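Local atomic coordinates of alcohol dehydrogenase (PDB entry 5VM2), a protein that probably oxidises alcohol groups with NAD or NADP as acceptor, as a zinc-containing dehydrogenase whose exact substrate is not known. Residues A[151-162]-A[290-301]; A[89-98]-A[106-115]. All blocks are in the same frame, centred on the assembly; numbering follows the deposited sequence.

Interaction 1: residues A[151-162]-A[290-301]; sequences VEPAAVGMHAAM and VFRYANRYPVTI. With MG (magnesium ion), chain C.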
loop_
_atom_site.group_PDB
_atom_site.type_symbol
_atom_site.label_atom_id
_atom_site.label_comp_id
_atom_site.label_asym_id
_atom_site.label_seq_id
_atom_site.Cartn_x
_atom_site.Cartn_y
_atom_site.Cartn_z
ATOM N N VAL A 151 5.980 1.472 -5.421
ATOM C CA VAL A 151 6.025 0.014 -5.449
ATOM C C VAL A 151 5.342 -0.564 -4.215
ATOM O O VAL A 151 4.675 -1.604 -4.287
ATOM C CB VAL A 151 7.478 -0.477 -5.574
ATOM C CG1 VAL A 151 7.566 -1.976 -5.261
ATOM C CG2 VAL A 151 8.024 -0.173 -6.969
ATOM N N GLU A 152 5.470 0.114 -3.070
ATOM C CA GLU A 152 4.906 -0.425 -1.832
ATOM C C GLU A 152 3.394 -0.612 -1.906
ATOM O O GLU A 152 2.920 -1.738 -1.673
ATOM C CB GLU A 152 5.333 0.451 -0.648
ATOM C CG GLU A 152 5.243 -0.242 0.705
ATOM C CD GLU A 152 3.864 -0.143 1.334
ATOM O OE1 GLU A 152 2.988 0.539 0.757
ATOM O OE2 GLU A 152 3.658 -0.744 2.411
ATOM N N PRO A 153 2.582 0.410 -2.208
ATOM C CA PRO A 153 1.144 0.141 -2.342
ATOM C C PRO A 153 0.821 -0.750 -3.527
ATOM O O PRO A 153 -0.131 -1.537 -3.453
ATOM C CB PRO A 153 0.526 1.539 -2.494
ATOM C CG PRO A 153 1.643 2.392 -3.028
ATOM C CD PRO A 153 2.881 1.848 -2.376
ATOM N N ALA A 154 1.589 -0.664 -4.617
ATOM C CA ALA A 154 1.383 -1.595 -5.722
ATOM C C ALA A 154 1.631 -3.032 -5.276
ATOM O O ALA A 154 0.925 -3.955 -5.700
ATOM C CB ALA A 154 2.290 -1.230 -6.896
ATOM N N ALA A 155 2.626 -3.234 -4.411
ATOM C CA ALA A 155 2.891 -4.563 -3.872
ATOM C C ALA A 155 1.725 -5.076 -3.039
ATOM O O ALA A 155 1.474 -6.288 -3.005
ATOM C CB ALA A 155 4.172 -4.540 -3.034
ATOM N N VAL A 156 1.019 -4.178 -2.348
ATOM C CA VAL A 156 -0.181 -4.563 -1.606
ATOM C C VAL A 156 -1.217 -5.170 -2.546
ATOM O O VAL A 156 -1.797 -6.228 -2.263
ATOM C CB VAL A 156 -0.756 -3.348 -0.855
ATOM C CG1 VAL A 156 -2.113 -3.687 -0.254
ATOM C CG2 VAL A 156 0.218 -2.871 0.220
ATOM N N GLY A 157 -1.484 -4.495 -3.668
ATOM C CA GLY A 157 -2.447 -5.027 -4.619
ATOM C C GLY A 157 -1.938 -6.274 -5.313
ATOM O O GLY A 157 -2.709 -7.191 -5.607
ATOM N N MET A 158 -0.633 -6.328 -5.582
ATOM C CA MET A 158 -0.057 -7.514 -6.210
ATOM C C MET A 158 -0.205 -8.738 -5.314
ATOM O O MET A 158 -0.551 -9.826 -5.787
ATOM C CB MET A 158 1.413 -7.268 -6.545
ATOM C CG MET A 158 2.038 -8.344 -7.432
ATOM S SD MET A 158 1.386 -8.368 -9.122
ATOM C CE MET A 158 1.341 -6.622 -9.479
ATOM N N HIS A 159 0.042 -8.569 -4.012
ATOM C CA HIS A 159 -0.084 -9.670 -3.065
ATOM C C HIS A 159 -1.526 -10.161 -2.981
ATOM O O HIS A 159 -1.779 -11.369 -2.916
ATOM C CB HIS A 159 0.433 -9.204 -1.698
ATOM C CG HIS A 159 0.437 -10.264 -0.642
ATOM N ND1 HIS A 159 1.287 -11.348 -0.676
ATOM C CD2 HIS A 159 -0.286 -10.386 0.496
ATOM C CE1 HIS A 159 1.071 -12.106 0.385
ATOM N NE2 HIS A 159 0.120 -11.543 1.113
ATOM N N ALA A 160 -2.489 -9.235 -3.003
ATOM C CA ALA A 160 -3.896 -9.628 -2.978
ATOM C C ALA A 160 -4.253 -10.468 -4.199
ATOM O O ALA A 160 -4.841 -11.552 -4.075
ATOM C CB ALA A 160 -4.783 -8.383 -2.900
ATOM N N ALA A 161 -3.891 -9.989 -5.392
ATOM C CA ALA A 161 -4.220 -10.723 -6.611
ATOM C C ALA A 161 -3.542 -12.086 -6.640
ATOM O O ALA A 161 -4.140 -13.077 -7.082
ATOM C CB ALA A 161 -3.825 -9.906 -7.846
ATOM N N MET A 162 -2.291 -12.156 -6.181
ATOM C CA MET A 162 -1.573 -13.428 -6.171
ATOM C C MET A 162 -2.189 -14.388 -5.162
ATOM O O MET A 162 -2.389 -15.570 -5.458
ATOM C CB MET A 162 -0.095 -13.199 -5.857
ATOM C CG MET A 162 0.664 -12.448 -6.933
ATOM S SD MET A 162 1.364 -13.588 -8.122
ATOM C CE MET A 162 2.664 -12.578 -8.821
ATOM N N VAL A 290 -6.031 -10.007 3.728
ATOM C CA VAL A 290 -4.770 -9.851 3.014
ATOM C C VAL A 290 -3.956 -8.798 3.746
ATOM O O VAL A 290 -4.448 -7.690 3.987
ATOM C CB VAL A 290 -4.987 -9.448 1.542
ATOM C CG1 VAL A 290 -3.669 -9.451 0.792
ATOM C CG2 VAL A 290 -5.969 -10.391 0.878
ATOM N N PHE A 291 -2.720 -9.136 4.094
ATOM C CA PHE A 291 -1.903 -8.310 4.979
ATOM C C PHE A 291 -0.582 -7.958 4.306
ATOM O O PHE A 291 0.309 -8.808 4.193
ATOM C CB PHE A 291 -1.664 -9.029 6.301
ATOM C CG PHE A 291 -1.085 -8.152 7.366
ATOM C CD1 PHE A 291 0.253 -8.262 7.725
ATOM C CD2 PHE A 291 -1.878 -7.214 8.013
ATOM C CE1 PHE A 291 0.791 -7.454 8.711
ATOM C CE2 PHE A 291 -1.347 -6.402 9.005
ATOM C CZ PHE A 291 -0.012 -6.520 9.353
ATOM N N ARG A 292 -0.451 -6.697 3.888
ATOM C CA ARG A 292 0.776 -6.180 3.285
ATOM C C ARG A 292 1.235 -7.050 2.117
ATOM O O ARG A 292 0.533 -7.155 1.108
ATOM C CB ARG A 292 1.880 -6.059 4.345
ATOM C CG ARG A 292 1.567 -5.016 5.423
ATOM C CD ARG A 292 2.602 -5.015 6.537
ATOM N NE ARG A 292 2.286 -4.048 7.584
ATOM C CZ ARG A 292 2.697 -4.155 8.843
ATOM N NH1 ARG A 292 3.439 -5.189 9.213
ATOM N NH2 ARG A 292 2.365 -3.229 9.735
ATOM N N TYR A 293 2.405 -7.670 2.230
ATOM C CA TYR A 293 2.993 -8.360 1.087
ATOM C C TYR A 293 4.094 -9.278 1.588
ATOM O O TYR A 293 4.707 -9.021 2.627
ATOM C CB TYR A 293 3.569 -7.362 0.070
ATOM C CG TYR A 293 4.017 -6.111 0.767
ATOM C CD1 TYR A 293 5.184 -6.100 1.521
ATOM C CD2 TYR A 293 3.241 -4.960 0.740
ATOM C CE1 TYR A 293 5.581 -4.974 2.196
ATOM C CE2 TYR A 293 3.631 -3.830 1.415
ATOM C CZ TYR A 293 4.802 -3.845 2.142
ATOM O OH TYR A 293 5.194 -2.722 2.823
ATOM N N ALA A 294 4.339 -10.341 0.828
ATOM C CA ALA A 294 5.494 -11.200 1.036
ATOM C C ALA A 294 6.028 -11.603 -0.327
ATOM O O ALA A 294 5.268 -12.106 -1.158
ATOM C CB ALA A 294 5.135 -12.446 1.856
ATOM N N ASN A 295 7.323 -11.364 -0.550
ATOM C CA ASN A 295 8.043 -11.755 -1.767
ATOM C C ASN A 295 7.413 -11.175 -3.037
ATOM O O ASN A 295 7.474 -11.793 -4.104
ATOM C CB ASN A 295 8.146 -13.281 -1.883
ATOM C CG ASN A 295 8.575 -13.941 -0.581
ATOM O OD1 ASN A 295 9.591 -13.575 0.005
ATOM N ND2 ASN A 295 7.794 -14.914 -0.122
ATOM N N ARG A 296 6.867 -9.956 -2.950
ATOM C CA ARG A 296 6.197 -9.328 -4.085
ATOM C C ARG A 296 6.972 -8.181 -4.714
ATOM O O ARG A 296 6.571 -7.708 -5.785
ATOM C CB ARG A 296 4.812 -8.802 -3.676
ATOM C CG ARG A 296 3.977 -9.763 -2.861
ATOM C CD ARG A 296 3.719 -11.079 -3.601
ATOM N NE ARG A 296 2.712 -11.873 -2.898
ATOM C CZ ARG A 296 2.286 -13.068 -3.290
ATOM N NH1 ARG A 296 2.781 -13.632 -4.386
ATOM N NH2 ARG A 296 1.361 -13.704 -2.581
ATOM N N TYR A 297 8.026 -7.683 -4.069
ATOM C CA TYR A 297 8.691 -6.492 -4.591
ATOM C C TYR A 297 9.292 -6.727 -5.969
ATOM O O TYR A 297 9.044 -5.907 -6.868
ATOM C CB TYR A 297 9.733 -5.981 -3.586
ATOM C CG TYR A 297 9.260 -4.758 -2.819
ATOM C CD1 TYR A 297 8.057 -4.779 -2.127
ATOM C CD2 TYR A 297 10.007 -3.585 -2.798
ATOM C CE1 TYR A 297 7.602 -3.671 -1.429
ATOM C CE2 TYR A 297 9.564 -2.464 -2.096
ATOM C CZ TYR A 297 8.359 -2.516 -1.415
ATOM O OH TYR A 297 7.907 -1.416 -0.718
ATOM N N PRO A 298 10.056 -7.795 -6.219
ATOM C CA PRO A 298 10.644 -7.944 -7.564
ATOM C C PRO A 298 9.608 -8.009 -8.673
ATOM O O PRO A 298 9.740 -7.296 -9.677
ATOM C CB PRO A 298 11.452 -9.241 -7.442
ATOM C CG PRO A 298 11.810 -9.311 -5.988
ATOM C CD PRO A 298 10.579 -8.814 -5.289
ATOM N N VAL A 299 8.563 -8.827 -8.516
ATOM C CA VAL A 299 7.570 -8.953 -9.580
ATOM C C VAL A 299 6.796 -7.651 -9.764
ATOM O O VAL A 299 6.353 -7.338 -10.878
ATOM C CB VAL A 299 6.629 -10.144 -9.303
ATOM C CG1 VAL A 299 5.722 -9.863 -8.114
ATOM C CG2 VAL A 299 5.800 -10.462 -10.544
ATOM N N THR A 300 6.631 -6.866 -8.695
ATOM C CA THR A 300 5.923 -5.596 -8.814
ATOM C C THR A 300 6.795 -4.561 -9.510
ATOM O O THR A 300 6.330 -3.835 -10.399
ATOM C CB THR A 300 5.492 -5.102 -7.432
ATOM O OG1 THR A 300 4.708 -6.115 -6.785
ATOM C CG2 THR A 300 4.682 -3.818 -7.545
ATOM N N ILE A 301 8.070 -4.490 -9.123
ATOM C CA ILE A 301 9.018 -3.626 -9.826
ATOM C C ILE A 301 9.064 -3.992 -11.308
ATOM O O ILE A 301 9.046 -3.115 -12.181
ATOM C CB ILE A 301 10.408 -3.721 -9.173
ATOM C CG1 ILE A 301 10.382 -3.094 -7.777
ATOM C CG2 ILE A 301 11.456 -3.044 -10.037
ATOM C CD1 ILE A 301 11.604 -3.427 -6.936
HETATM MG MG MG C . 1.663 1.640 1.821
HETATM O O HOH W 1 -1.915 -6.770 0.424
HETATM O O HOH W 2 -0.048 0.815 1.629
#
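His-159 and Arg-296 meet through complementary torsions: the imidazole swings out with CG anti to the backbone N (chi1 -177°), while the arginine chain is bent at chi2 and carries its guanidinium to the ring's edge. There NE donates to ND1 of His-159 over 2.7 Å, with an N-H...acceptor angle of 159°. The donor lies close to the imidazole plane and the acceptor within the guanidinium plane, which helps to hold both groups in their rotation. CA of Tyr-293 lies over one face of the imidazole in a CH-pi contact, and CB of Met-162 rests on one face of the guanidinium, 3.3 Å from NH1 of Arg-296.

Glu-152 divides its carboxylate between two tasks. OE1 binds the magnesium ion at 2.0 Å, and OE2 accepts from OH of Tyr-293 at 2.5 Å, on its anti side, with carboxylate and phenol ring nearly perpendicular. The tyrosine stands in the second shell and probably helps to orient a metal ligand, alongside His-65 and Glu-66, which also bind the ion. The magnesium ion probably occupies the place of the catalytic zinc of this family. A water donating to O of Val-156 and O of Arg-292 bridges the backbones.

Apolar packing makes up the rest. CG1 of Val-151 sits over the centre of the Tyr-297 ring, 3.8 Å from its CE2. Thr-300 enters as a knob among Val-151, Ala-154, Ala-155 and Met-158; its OG1 donates to O of Arg-296.

The short helical segments 151-162 and 297-301 cross at 106°, their axes 9.3 Å apart. Helix 179-190 packs against Ala-154 and Met-158, strand 86-89 meets Val-151 and Tyr-297 through Asn-88, and strand 262-267 touches Val-156, Ala-160 and Val-290.

Interaction 2: residues A[89-98]-A[106-115]; sequences IEPGVPCGHC and YNICPDVDFM. With ZN (zinc ion), chain D.
Metal coordination dominates one end of the pairing between residues 89-98 and 106-115: SG of Cys-95, Cys-98 and Cys-109 all bind one zinc ion, at 2.4 Å from SG of Cys-95, and Cys-101 supplies the fourth sulfur. This four-cysteine site corresponds to the lobe zinc of zinc-containing alcohol dehydrogenases. SG of Cys-109, anti to its backbone N (chi1 171°), points across to the facing segment and also accepts from N of Cys-95 over 3.3 Å, at an angle of 164°.

Backbone hydrogen bonds make up a miniature antiparallel ladder. Val-93 and Asp-113 form a hydrogen-bonded pair, each N reaching the other's O, with 2.9 Å from N of Val-93 to O of Asp-113; Gly-92 and Phe-114 follow as a non-hydrogen-bonded pair, and N of Met-115 donates to O of Pro-91.

One hydrogen bond runs from side chain to side chain, from OH of Tyr-106 to the syn lone pair of OE2 of Glu-90 at 2.6 Å. The extended glutamate meets the phenol at the ring's edge, and its OE1 is bonded to Tyr-137.

Apolar contacts complete the pairing. CB of Pro-91 lies over one face of the Phe-114 ring, displaced toward its rim, and CG of Pro-94 touches CD1 of Tyr-106 at 3.6 Å. SD of Met-115 lies 3.5 Å from CD1 of Ile-89.

N-H donors, from His-97 to SG of Cys-95 and from Cys-95 to SG of Cys-109, would probably temper the negative charge that four thiolates gather around the zinc ion. With all four ligands cysteines, the site is consistent with a structural rather than a catalytic role.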
loop_
_atom_site.group_PDB
_atom_site.type_symbol
_atom_site.label_atom_id
_atom_site.label_comp_id
_atom_site.label_asym_id
_atom_site.label_seq_id
_atom_site.Cartn_x
_atom_site.Cartn_y
_atom_site.Cartn_z
ATOM N N ILE A 89 12.733 0.614 -0.682
ATOM C CA ILE A 89 12.841 -0.264 0.471
ATOM C C ILE A 89 11.500 -0.941 0.703
ATOM O O ILE A 89 10.437 -0.331 0.526
ATOM C CB ILE A 89 13.309 0.495 1.733
ATOM C CG1 ILE A 89 12.276 1.527 2.170
ATOM C CG2 ILE A 89 14.674 1.156 1.505
ATOM C CD1 ILE A 89 12.353 1.840 3.641
ATOM N N GLU A 90 11.554 -2.222 1.048
ATOM C CA GLU A 90 10.397 -2.920 1.578
ATOM C C GLU A 90 10.345 -2.658 3.075
ATOM O O GLU A 90 11.259 -3.080 3.796
ATOM C CB GLU A 90 10.491 -4.412 1.295
ATOM C CG GLU A 90 9.260 -5.202 1.705
ATOM C CD GLU A 90 9.304 -6.660 1.259
ATOM O OE1 GLU A 90 10.099 -6.999 0.355
ATOM O OE2 GLU A 90 8.533 -7.470 1.818
ATOM N N PRO A 91 9.333 -1.951 3.581
ATOM C CA PRO A 91 9.418 -1.389 4.937
ATOM C C PRO A 91 9.149 -2.374 6.066
ATOM O O PRO A 91 9.239 -1.976 7.234
ATOM C CB PRO A 91 8.353 -0.283 4.912
ATOM C CG PRO A 91 7.356 -0.753 3.920
ATOM C CD PRO A 91 8.128 -1.503 2.865
ATOM N N GLY A 92 8.824 -3.629 5.775
ATOM C CA GLY A 92 8.639 -4.605 6.832
ATOM C C GLY A 92 9.757 -5.622 6.887
ATOM O O GLY A 92 9.886 -6.455 5.986
ATOM N N VAL A 93 10.574 -5.565 7.935
ATOM C CA VAL A 93 11.721 -6.454 8.093
ATOM C C VAL A 93 11.335 -7.533 9.101
ATOM O O VAL A 93 11.239 -7.236 10.303
ATOM C CB VAL A 93 12.967 -5.690 8.554
ATOM C CG1 VAL A 93 14.139 -6.650 8.737
ATOM C CG2 VAL A 93 13.304 -4.568 7.573
ATOM N N PRO A 94 11.133 -8.778 8.679
ATOM C CA PRO A 94 10.655 -9.816 9.591
ATOM C C PRO A 94 11.810 -10.421 10.377
ATOM O O PRO A 94 12.983 -10.142 10.128
ATOM C CB PRO A 94 10.040 -10.836 8.634
ATOM C CG PRO A 94 10.968 -10.777 7.453
ATOM C CD PRO A 94 11.430 -9.328 7.347
ATOM N N CYS A 95 11.454 -11.288 11.331
ATOM C CA CYS A 95 12.466 -11.832 12.228
ATOM C C CYS A 95 13.338 -12.878 11.543
ATOM O O CYS A 95 14.509 -13.028 11.907
ATOM C CB CYS A 95 11.812 -12.402 13.495
ATOM S SG CYS A 95 11.217 -14.128 13.456
ATOM N N GLY A 96 12.807 -13.590 10.545
ATOM C CA GLY A 96 13.579 -14.555 9.788
ATOM C C GLY A 96 13.713 -15.938 10.402
ATOM O O GLY A 96 14.284 -16.827 9.755
ATOM N N HIS A 97 13.209 -16.164 11.618
ATOM C CA HIS A 97 13.392 -17.451 12.275
ATOM C C HIS A 97 12.127 -18.053 12.875
ATOM O O HIS A 97 12.183 -19.196 13.344
ATOM C CB HIS A 97 14.455 -17.344 13.384
ATOM C CG HIS A 97 14.109 -16.363 14.462
ATOM N ND1 HIS A 97 13.186 -16.634 15.450
ATOM C CD2 HIS A 97 14.567 -15.112 14.710
ATOM C CE1 HIS A 97 13.088 -15.594 16.256
ATOM N NE2 HIS A 97 13.916 -14.656 15.830
ATOM N N CYS A 98 11.004 -17.339 12.887
ATOM C CA CYS A 98 9.789 -17.900 13.457
ATOM C C CYS A 98 9.120 -18.846 12.459
ATOM O O CYS A 98 9.522 -18.955 11.296
ATOM C CB CYS A 98 8.825 -16.789 13.875
ATOM S SG CYS A 98 7.978 -15.957 12.516
ATOM N N TYR A 106 6.444 -14.497 5.911
ATOM C CA TYR A 106 7.111 -13.540 6.790
ATOM C C TYR A 106 6.283 -12.282 7.020
ATOM O O TYR A 106 6.502 -11.588 8.018
ATOM C CB TYR A 106 8.502 -13.180 6.242
ATOM C CG TYR A 106 8.550 -12.340 4.968
ATOM C CD1 TYR A 106 8.308 -10.969 4.999
ATOM C CD2 TYR A 106 8.893 -12.912 3.746
ATOM C CE1 TYR A 106 8.373 -10.197 3.841
ATOM C CE2 TYR A 106 8.962 -12.139 2.580
ATOM C CZ TYR A 106 8.701 -10.784 2.639
ATOM O OH TYR A 106 8.762 -9.999 1.497
ATOM N N ASN A 107 5.325 -11.980 6.136
ATOM C CA ASN A 107 4.524 -10.771 6.308
ATOM C C ASN A 107 3.701 -10.812 7.588
ATOM O O ASN A 107 3.399 -9.757 8.160
ATOM C CB ASN A 107 3.614 -10.547 5.100
ATOM C CG ASN A 107 2.721 -11.736 4.799
ATOM O OD1 ASN A 107 3.168 -12.883 4.802
ATOM N ND2 ASN A 107 1.451 -11.463 4.504
ATOM N N ILE A 108 3.323 -12.003 8.052
ATOM C CA ILE A 108 2.561 -12.123 9.289
ATOM C C ILE A 108 3.463 -12.454 10.475
ATOM O O ILE A 108 2.970 -12.875 11.524
ATOM C CB ILE A 108 1.415 -13.145 9.152
ATOM C CG1 ILE A 108 1.948 -14.575 9.065
ATOM C CG2 ILE A 108 0.551 -12.827 7.931
ATOM C CD1 ILE A 108 0.855 -15.617 8.844
ATOM N N CYS A 109 4.775 -12.267 10.329
ATOM C CA CYS A 109 5.715 -12.487 11.418
ATOM C C CYS A 109 5.315 -11.655 12.635
ATOM O O CYS A 109 5.092 -10.441 12.504
ATOM C CB CYS A 109 7.134 -12.118 10.976
ATOM S SG CYS A 109 8.388 -12.085 12.297
ATOM N N PRO A 110 5.214 -12.258 13.822
ATOM C CA PRO A 110 4.809 -11.489 15.009
ATOM C C PRO A 110 5.844 -10.479 15.470
ATOM O O PRO A 110 5.507 -9.604 16.277
ATOM C CB PRO A 110 4.585 -12.572 16.068
ATOM C CG PRO A 110 5.484 -13.688 15.649
ATOM C CD PRO A 110 5.494 -13.668 14.140
ATOM N N ASP A 111 7.084 -10.568 14.992
ATOM C CA ASP A 111 8.136 -9.629 15.356
ATOM C C ASP A 111 8.637 -8.850 14.144
ATOM O O ASP A 111 9.821 -8.525 14.060
ATOM C CB ASP A 111 9.298 -10.353 16.033
ATOM C CG ASP A 111 8.929 -10.905 17.398
ATOM O OD1 ASP A 111 8.389 -10.143 18.225
ATOM O OD2 ASP A 111 9.186 -12.100 17.644
ATOM N N VAL A 112 7.754 -8.552 13.190
ATOM C CA VAL A 112 8.154 -7.730 12.055
ATOM C C VAL A 112 8.449 -6.316 12.534
ATOM O O VAL A 112 7.761 -5.776 13.412
ATOM C CB VAL A 112 7.077 -7.737 10.953
ATOM C CG1 VAL A 112 5.784 -7.091 11.438
ATOM C CG2 VAL A 112 7.592 -7.024 9.705
ATOM N N ASP A 113 9.503 -5.726 11.989
ATOM C CA ASP A 113 9.815 -4.328 12.269
ATOM C C ASP A 113 9.388 -3.545 11.035
ATOM O O ASP A 113 10.085 -3.538 10.018
ATOM C CB ASP A 113 11.297 -4.152 12.581
ATOM C CG ASP A 113 11.706 -2.695 12.711
ATOM O OD1 ASP A 113 12.915 -2.403 12.818
ATOM O OD2 ASP A 113 10.804 -1.835 12.703
ATOM N N PHE A 114 8.240 -2.889 11.171
ATOM C CA PHE A 114 7.628 -2.135 10.088
ATOM C C PHE A 114 7.806 -0.647 10.349
ATOM O O PHE A 114 7.627 -0.184 11.482
ATOM C CB PHE A 114 6.143 -2.484 9.946
ATOM C CG PHE A 114 5.554 -2.077 8.626
ATOM C CD1 PHE A 114 4.972 -0.829 8.469
ATOM C CD2 PHE A 114 5.602 -2.934 7.537
ATOM C CE1 PHE A 114 4.435 -0.448 7.260
ATOM C CE2 PHE A 114 5.068 -2.558 6.319
ATOM C CZ PHE A 114 4.482 -1.313 6.178
ATOM N N MET A 115 8.168 0.092 9.301
ATOM C CA MET A 115 8.442 1.517 9.427
ATOM C C MET A 115 7.270 2.261 10.051
ATOM O O MET A 115 6.104 1.948 9.798
ATOM C CB MET A 115 8.753 2.119 8.057
ATOM C CG MET A 115 10.068 1.670 7.469
ATOM S SD MET A 115 10.827 3.025 6.562
ATOM C CE MET A 115 11.829 3.759 7.850
HETATM ZN ZN ZN D . 9.357 -14.144 11.983
#

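In the fold
Followed from the N terminus, the chain first closes interaction 2, a short loop in which 89-98 and 106-115 are linked through helix 99-102. Interaction 1 opens later and is far longer in sequence: 127 residues, including most of the parallel Rossmann-type sheet, separate 151-162 from 290-301. The two contacts are therefore in series, neither nested nor crossed. In space interactions 1 and 2 touch, with about 14 Å between their centres. Asn-295 N and Tyr-106 OH, and Phe-291 O and Asn-107 ND2, probably form hydrogen bonds between them, and Tyr-293 packs on Pro-91. The zinc lobe of the GroES-like domain is thereby joined to the loop that leads from strand 286-290 of the Rossmann-type sheet into helix 297-305.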